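Side-chain contacts in vacuolar protein-sorting-associated protein 25 (Homo sapiens, PDB 3HTU), which serves as a subunit of the ESCRT-II complex, which is required for forming multivesicular bodies and sorting endosomal cargo proteins into them: residues E8-G11 with K12-Y15; I14-W17 with V18-G22. All blocks are in the same frame, centred on the assembly; numbering follows the deposited sequence.

Interactions 1 and 2 follow each other along one helix, residues 7-19, of the C-terminal winged-helix domain, sharing I14 and Y15 with centres about 10 Å apart. Both rest on backbone bonds from one turn to the next, yet their side chains differ with place. In E8-G11 with K12-Y15, G11 and I14 are buried against the rest of the domain, L13 meets W10 nearer the surface, and E8 and K12 lie outside. In I14-W17 with V18-G22 the helix ends: V18 is buried, while S19 adds a hydroxyl bond to a carbonyl and R20 lies against Q16 on the surface. Apolar contact dominates the first set of side chains, and polar groups enter the second.

Interaction 1 of 2, residues E8-G11 with K12-Y15; sequences EEWG and KLIY
The indole of W10 meets L13 one turn further on. Of the L13 side chain it is one methyl, CD1, that reaches the ring, coming in at a slant that is neither over the face nor at the edge, 3.9 Å from W10 CE3 and almost as near to W10 CZ3. Elsewhere the indole receives R5 in a cation-pi contact and touches T51 and A55 of helix 49-61. The chi1 of L13, -72°, sets CG beside its own backbone N, a position that lays L13 CG 3.7 Å from E9 O and lets CD1 reach the indole.

I14 folds back in the same sense. Its CG1 rests 3.3 Å from W10 O and its CD1 3.4 Å from that oxygen, so an apolar branch packs beside a carbonyl that also accepts I14 N at 2.9 Å. This buried isoleucine turns its hydrocarbon to L52, A55, F44 and F78.

Three more backbone bonds repeat the i to i+4 pattern: K12 N to E8 O at 2.9 Å, L13 N to E9 O, and Y15 N to G11 O at 3.0 Å. All four are similarly straight, with N-H...O angles of 156-159°. The K12 chain leads away, and just its CB comes near the preceding turn, 3.4 Å from E9 O. The carboxylates of E8 and E9 both form salt bridges with R6, just before the segment. Regular alpha-helical bonding with one face buried, as here, is what the first helix of a three-helix winged-helix domain provides.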
ATOM      1  N   GLU A   8       5.745  -5.082 -13.746  1.00 47.34           N
ATOM      2  CA  GLU A   8       5.288  -3.912 -14.506  1.00 46.34           C
ATOM      3  C   GLU A   8       3.781  -3.913 -14.807  1.00 45.34           C
ATOM      4  O   GLU A   8       3.148  -2.854 -14.807  1.00 45.34           O
ATOM      5  CB  GLU A   8       6.087  -3.724 -15.804  1.00 46.49           C
ATOM      6  CG  GLU A   8       6.188  -4.951 -16.703  1.00 47.72           C
ATOM      7  CD  GLU A   8       7.521  -5.677 -16.579  1.00 48.90           C
ATOM      8  OE1 GLU A   8       8.111  -5.667 -15.481  1.00 48.98           O
ATOM      9  OE2 GLU A   8       7.983  -6.260 -17.592  1.00 50.72           O
ATOM     10  N   GLU A   9       3.228  -5.095 -15.085  1.00 43.86           N
ATOM     11  CA  GLU A   9       1.787  -5.283 -15.284  1.00 42.66           C
ATOM     12  C   GLU A   9       1.012  -5.052 -13.988  1.00 41.50           C
ATOM     13  O   GLU A   9      -0.009  -4.359 -13.988  1.00 41.55           O
ATOM     14  CB  GLU A   9       1.487  -6.688 -15.823  1.00 42.76           C
ATOM     15  CG  GLU A   9       1.768  -6.858 -17.305  1.00 43.05           C
ATOM     16  CD  GLU A   9       1.591  -8.291 -17.789  1.00 43.47           C
ATOM     17  OE1 GLU A   9       2.344  -9.175 -17.329  1.00 42.53           O
ATOM     18  OE2 GLU A   9       0.710  -8.530 -18.653  1.00 44.96           O
ATOM     19  N   TRP A  10       1.497  -5.637 -12.892  1.00 39.75           N
ATOM     20  CA  TRP A  10       0.957  -5.362 -11.566  1.00 38.54           C
ATOM     21  C   TRP A  10       0.996  -3.849 -11.314  1.00 37.73           C
ATOM     22  O   TRP A  10       0.055  -3.277 -10.766  1.00 36.73           O
ATOM     23  CB  TRP A  10       1.748  -6.111 -10.478  1.00 38.32           C
ATOM     24  CG  TRP A  10       1.399  -7.585 -10.340  1.00 38.55           C
ATOM     25  CD1 TRP A  10       2.255  -8.649 -10.459  1.00 38.17           C
ATOM     26  CD2 TRP A  10       0.111  -8.141 -10.048  1.00 37.06           C
ATOM     27  NE1 TRP A  10       1.579  -9.829 -10.260  1.00 37.34           N
ATOM     28  CE2 TRP A  10       0.262  -9.547 -10.005  1.00 38.05           C
ATOM     29  CE3 TRP A  10      -1.156  -7.589  -9.806  1.00 38.20           C
ATOM     30  CZ2 TRP A  10      -0.815 -10.411  -9.748  1.00 37.04           C
ATOM     31  CZ3 TRP A  10      -2.221  -8.443  -9.550  1.00 37.81           C
ATOM     32  CH2 TRP A  10      -2.040  -9.843  -9.522  1.00 37.79           C
ATOM     33  N   GLY A  11       2.098  -3.226 -11.727  1.00 37.36           N
ATOM     34  CA  GLY A  11       2.289  -1.771 -11.640  1.00 37.25           C
ATOM     35  C   GLY A  11       1.181  -1.035 -12.362  1.00 37.07           C
ATOM     36  O   GLY A  11       0.531  -0.161 -11.781  1.00 36.72           O
ATOM     37  N   LYS A  12       0.957  -1.418 -13.623  1.00 36.72           N
ATOM     38  CA  LYS A  12      -0.126  -0.869 -14.445  1.00 36.63           C
ATOM     39  C   LYS A  12      -1.489  -0.983 -13.747  1.00 35.87           C
ATOM     40  O   LYS A  12      -2.259  -0.039 -13.752  1.00 35.90           O
ATOM     41  CB  LYS A  12      -0.151  -1.557 -15.821  1.00 36.68           C
ATOM     42  CG  LYS A  12      -1.179  -1.010 -16.828  1.00 37.56           C
ATOM     43  CD  LYS A  12      -0.916  -1.554 -18.231  1.00 37.06           C
ATOM     44  CE  LYS A  12      -1.945  -1.065 -19.248  1.00 39.70           C
ATOM     45  NZ  LYS A  12      -1.820   0.391 -19.583  1.00 39.96           N
ATOM     46  N   LEU A  13      -1.767  -2.135 -13.136  1.00 34.93           N
ATOM     47  CA  LEU A  13      -3.032  -2.357 -12.435  1.00 33.77           C
ATOM     48  C   LEU A  13      -3.200  -1.533 -11.164  1.00 32.69           C
ATOM     49  O   LEU A  13      -4.293  -1.012 -10.893  1.00 32.46           O
ATOM     50  CB  LEU A  13      -3.228  -3.844 -12.098  1.00 34.51           C
ATOM     51  CG  LEU A  13      -3.558  -4.833 -13.223  1.00 35.43           C
ATOM     52  CD1 LEU A  13      -3.504  -6.265 -12.690  1.00 36.43           C
ATOM     53  CD2 LEU A  13      -4.923  -4.555 -13.858  1.00 36.78           C
ATOM     54  N   ILE A  14      -2.133  -1.425 -10.372  1.00 30.81           N
ATOM     55  CA  ILE A  14      -2.206  -0.671  -9.132  1.00 29.35           C
ATOM     56  C   ILE A  14      -2.429   0.806  -9.443  1.00 29.27           C
ATOM     57  O   ILE A  14      -3.234   1.474  -8.803  1.00 28.05           O
ATOM     58  CB  ILE A  14      -0.929  -0.842  -8.261  1.00 29.13           C
ATOM     59  CG1 ILE A  14      -0.828  -2.271  -7.716  1.00 28.66           C
ATOM     60  CG2 ILE A  14      -0.922   0.155  -7.087  1.00 28.19           C
ATOM     61  CD1 ILE A  14       0.602  -2.720  -7.464  1.00 27.73           C
ATOM     62  N   TYR A  15      -1.700   1.304 -10.432  1.00 29.87           N
ATOM     63  CA  TYR A  15      -1.701   2.734 -10.724  1.00 31.20           C
ATOM     64  C   TYR A  15      -3.037   3.153 -11.324  1.00 32.88           C
ATOM     65  O   TYR A  15      -3.514   4.258 -11.086  1.00 33.16           O
ATOM     66  CB  TYR A  15      -0.543   3.099 -11.649  1.00 30.33           C
ATOM     67  CG  TYR A  15      -0.419   4.586 -11.857  1.00 30.24           C
ATOM     68  CD1 TYR A  15       0.230   5.386 -10.920  1.00 29.78           C
ATOM     69  CD2 TYR A  15      -0.977   5.197 -12.968  1.00 29.44           C
ATOM     70  CE1 TYR A  15       0.320   6.747 -11.087  1.00 28.45           C
ATOM     71  CE2 TYR A  15      -0.884   6.569 -13.150  1.00 29.48           C
ATOM     72  CZ  TYR A  15      -0.226   7.336 -12.208  1.00 29.33           C
ATOM     73  OH  TYR A  15      -0.119   8.699 -12.371  1.00 27.87           O
TER

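Interaction 2 of 2, residues I14-W17 with V18-G22; sequences IYQW and VSRSG
The contact is the last turn of helix 7-19 in the winged-helix domain, where S19 and R20 bond back to Y15 and Q16. Y15 O takes two donors from S19: the backbone N at 3.2 Å, and the hydroxyl OG, also at 3.2 Å, the two arriving from opposite faces of the carbonyl plane. A chi1 of -60° keeps S19 OG beside its own N, which lets it fold back to that oxygen; it also sits over one face of the Y15 ring, 3.7 Å from Y15 CE2. The phenol OH of Y15 is bonded to the C-terminal carboxylate of F79.

Q16 and R20 run side by side. Q16 CG lies 3.6 Å above the middle of the R20 guanidinium, and the amide runs alongside, stacked, with Q16 CD 3.8 Å from R20 CZ and the planes 12° apart. With an alanine in place of this glutamine, CG and the amide would go, and the R20 guanidinium would probably lose the surface it lies on and be freer to turn.

On the buried side, V18 N donates to I14 O at 3.0 Å, V18 CG2 lies 3.3 Å from the same I14 O, and V18 touches F78 of strand 75-78. R20 N still bonds to Q16 O at 2.8 Å. The hydroxyl bond of S19 is the common intrahelical one to the carbonyl four residues back; the helix C-terminus itself is marked by R20, whose psi of 102° leaves helical geometry for the loop.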
ATOM      1  N   ILE A  14      -2.133  -1.425 -10.372  1.00 30.81           N
ATOM      2  CA  ILE A  14      -2.206  -0.671  -9.132  1.00 29.35           C
ATOM      3  C   ILE A  14      -2.429   0.806  -9.443  1.00 29.27           C
ATOM      4  O   ILE A  14      -3.234   1.474  -8.803  1.00 28.05           O
ATOM      5  CB  ILE A  14      -0.929  -0.842  -8.261  1.00 29.13           C
ATOM      6  CG1 ILE A  14      -0.828  -2.271  -7.716  1.00 28.66           C
ATOM      7  CG2 ILE A  14      -0.922   0.155  -7.087  1.00 28.19           C
ATOM      8  CD1 ILE A  14       0.602  -2.720  -7.464  1.00 27.73           C
ATOM      9  N   TYR A  15      -1.700   1.304 -10.432  1.00 29.87           N
ATOM     10  CA  TYR A  15      -1.701   2.734 -10.724  1.00 31.20           C
ATOM     11  C   TYR A  15      -3.037   3.153 -11.324  1.00 32.88           C
ATOM     12  O   TYR A  15      -3.514   4.258 -11.086  1.00 33.16           O
ATOM     13  CB  TYR A  15      -0.543   3.099 -11.649  1.00 30.33           C
ATOM     14  CG  TYR A  15      -0.419   4.586 -11.857  1.00 30.24           C
ATOM     15  CD1 TYR A  15       0.230   5.386 -10.920  1.00 29.78           C
ATOM     16  CD2 TYR A  15      -0.977   5.197 -12.968  1.00 29.44           C
ATOM     17  CE1 TYR A  15       0.320   6.747 -11.087  1.00 28.45           C
ATOM     18  CE2 TYR A  15      -0.884   6.569 -13.150  1.00 29.48           C
ATOM     19  CZ  TYR A  15      -0.226   7.336 -12.208  1.00 29.33           C
ATOM     20  OH  TYR A  15      -0.119   8.699 -12.371  1.00 27.87           O
ATOM     21  N   GLN A  16      -3.620   2.247 -12.107  1.00 34.82           N
ATOM     22  CA  GLN A  16      -4.976   2.370 -12.607  1.00 36.95           C
ATOM     23  C   GLN A  16      -5.959   2.557 -11.442  1.00 37.55           C
ATOM     24  O   GLN A  16      -6.839   3.404 -11.517  1.00 37.81           O
ATOM     25  CB  GLN A  16      -5.316   1.104 -13.393  1.00 36.92           C
ATOM     26  CG  GLN A  16      -5.909   1.312 -14.763  1.00 37.45           C
ATOM     27  CD  GLN A  16      -5.934   0.022 -15.588  1.00 38.54           C
ATOM     28  OE1 GLN A  16      -5.554   0.016 -16.762  1.00 40.14           O
ATOM     29  NE2 GLN A  16      -6.380  -1.074 -14.978  1.00 40.63           N
ATOM     30  N   TRP A  17      -5.801   1.775 -10.367  1.00 38.70           N
ATOM     31  CA  TRP A  17      -6.733   1.823  -9.233  1.00 39.63           C
ATOM     32  C   TRP A  17      -6.600   3.103  -8.402  1.00 40.83           C
ATOM     33  O   TRP A  17      -7.599   3.646  -7.919  1.00 40.87           O
ATOM     34  CB  TRP A  17      -6.591   0.587  -8.318  1.00 39.55           C
ATOM     35  CG  TRP A  17      -7.485   0.699  -7.134  1.00 39.14           C
ATOM     36  CD1 TRP A  17      -8.811   0.380  -7.082  1.00 38.25           C
ATOM     37  CD2 TRP A  17      -7.152   1.248  -5.847  1.00 38.40           C
ATOM     38  NE1 TRP A  17      -9.319   0.669  -5.840  1.00 38.20           N
ATOM     39  CE2 TRP A  17      -8.324   1.202  -5.060  1.00 37.78           C
ATOM     40  CE3 TRP A  17      -5.974   1.760  -5.280  1.00 38.83           C
ATOM     41  CZ2 TRP A  17      -8.358   1.646  -3.734  1.00 38.01           C
ATOM     42  CZ3 TRP A  17      -6.005   2.198  -3.957  1.00 38.65           C
ATOM     43  CH2 TRP A  17      -7.190   2.139  -3.201  1.00 38.70           C
ATOM     44  N   VAL A  18      -5.367   3.562  -8.214  1.00 42.27           N
ATOM     45  CA  VAL A  18      -5.107   4.791  -7.462  1.00 43.96           C
ATOM     46  C   VAL A  18      -5.759   5.977  -8.171  1.00 45.69           C
ATOM     47  O   VAL A  18      -6.324   6.853  -7.521  1.00 46.04           O
ATOM     48  CB  VAL A  18      -3.587   5.057  -7.264  1.00 43.70           C
ATOM     49  CG1 VAL A  18      -3.356   6.373  -6.520  1.00 42.95           C
ATOM     50  CG2 VAL A  18      -2.916   3.898  -6.522  1.00 42.70           C
ATOM     51  N   SER A  19      -5.684   5.981  -9.501  1.00 48.03           N
ATOM     52  CA  SER A  19      -6.268   7.044 -10.324  1.00 50.39           C
ATOM     53  C   SER A  19      -7.790   6.911 -10.437  1.00 52.07           C
ATOM     54  O   SER A  19      -8.528   7.801  -9.998  1.00 52.07           O
ATOM     55  CB  SER A  19      -5.624   7.065 -11.713  1.00 50.41           C
ATOM     56  OG  SER A  19      -4.226   7.300 -11.631  1.00 50.03           O
ATOM     57  N   ARG A  20      -8.250   5.799 -11.015  1.00 54.06           N
ATOM     58  CA  ARG A  20      -9.680   5.521 -11.149  1.00 56.31           C
ATOM     59  C   ARG A  20     -10.327   5.280  -9.787  1.00 57.27           C
ATOM     60  O   ARG A  20     -10.187   4.194  -9.213  1.00 57.48           O
ATOM     61  CB  ARG A  20      -9.933   4.291 -12.033  1.00 56.40           C
ATOM     62  CG  ARG A  20      -9.356   4.334 -13.437  1.00 57.05           C
ATOM     63  CD  ARG A  20      -9.614   3.007 -14.137  1.00 57.38           C
ATOM     64  NE  ARG A  20      -9.050   2.963 -15.485  1.00 59.62           N
ATOM     65  CZ  ARG A  20      -9.170   1.935 -16.325  1.00 60.69           C
ATOM     66  NH1 ARG A  20      -9.835   0.841 -15.964  1.00 61.24           N
ATOM     67  NH2 ARG A  20      -8.620   2.000 -17.532  1.00 61.09           N
ATOM     68  N   SER A  21     -11.026   6.300  -9.283  1.00 58.48           N
ATOM     69  CA  SER A  21     -11.855   6.208  -8.066  1.00 59.55           C
ATOM     70  C   SER A  21     -11.133   6.591  -6.771  1.00 60.06           C
ATOM     71  O   SER A  21     -11.264   7.731  -6.307  1.00 60.42           O
ATOM     72  CB  SER A  21     -12.559   4.838  -7.956  1.00 59.55           C
ATOM     73  OG  SER A  21     -13.024   4.587  -6.641  1.00 59.97           O
ATOM     74  N   GLY A  22     -10.383   5.651  -6.192  1.00 60.27           N
ATOM     75  CA  GLY A  22      -9.700   5.858  -4.908  1.00 60.37           C
ATOM     76  C   GLY A  22      -8.646   6.948  -4.958  1.00 60.34           C
ATOM     77  O   GLY A  22      -7.461   6.681  -4.738  1.00 60.30           O
TER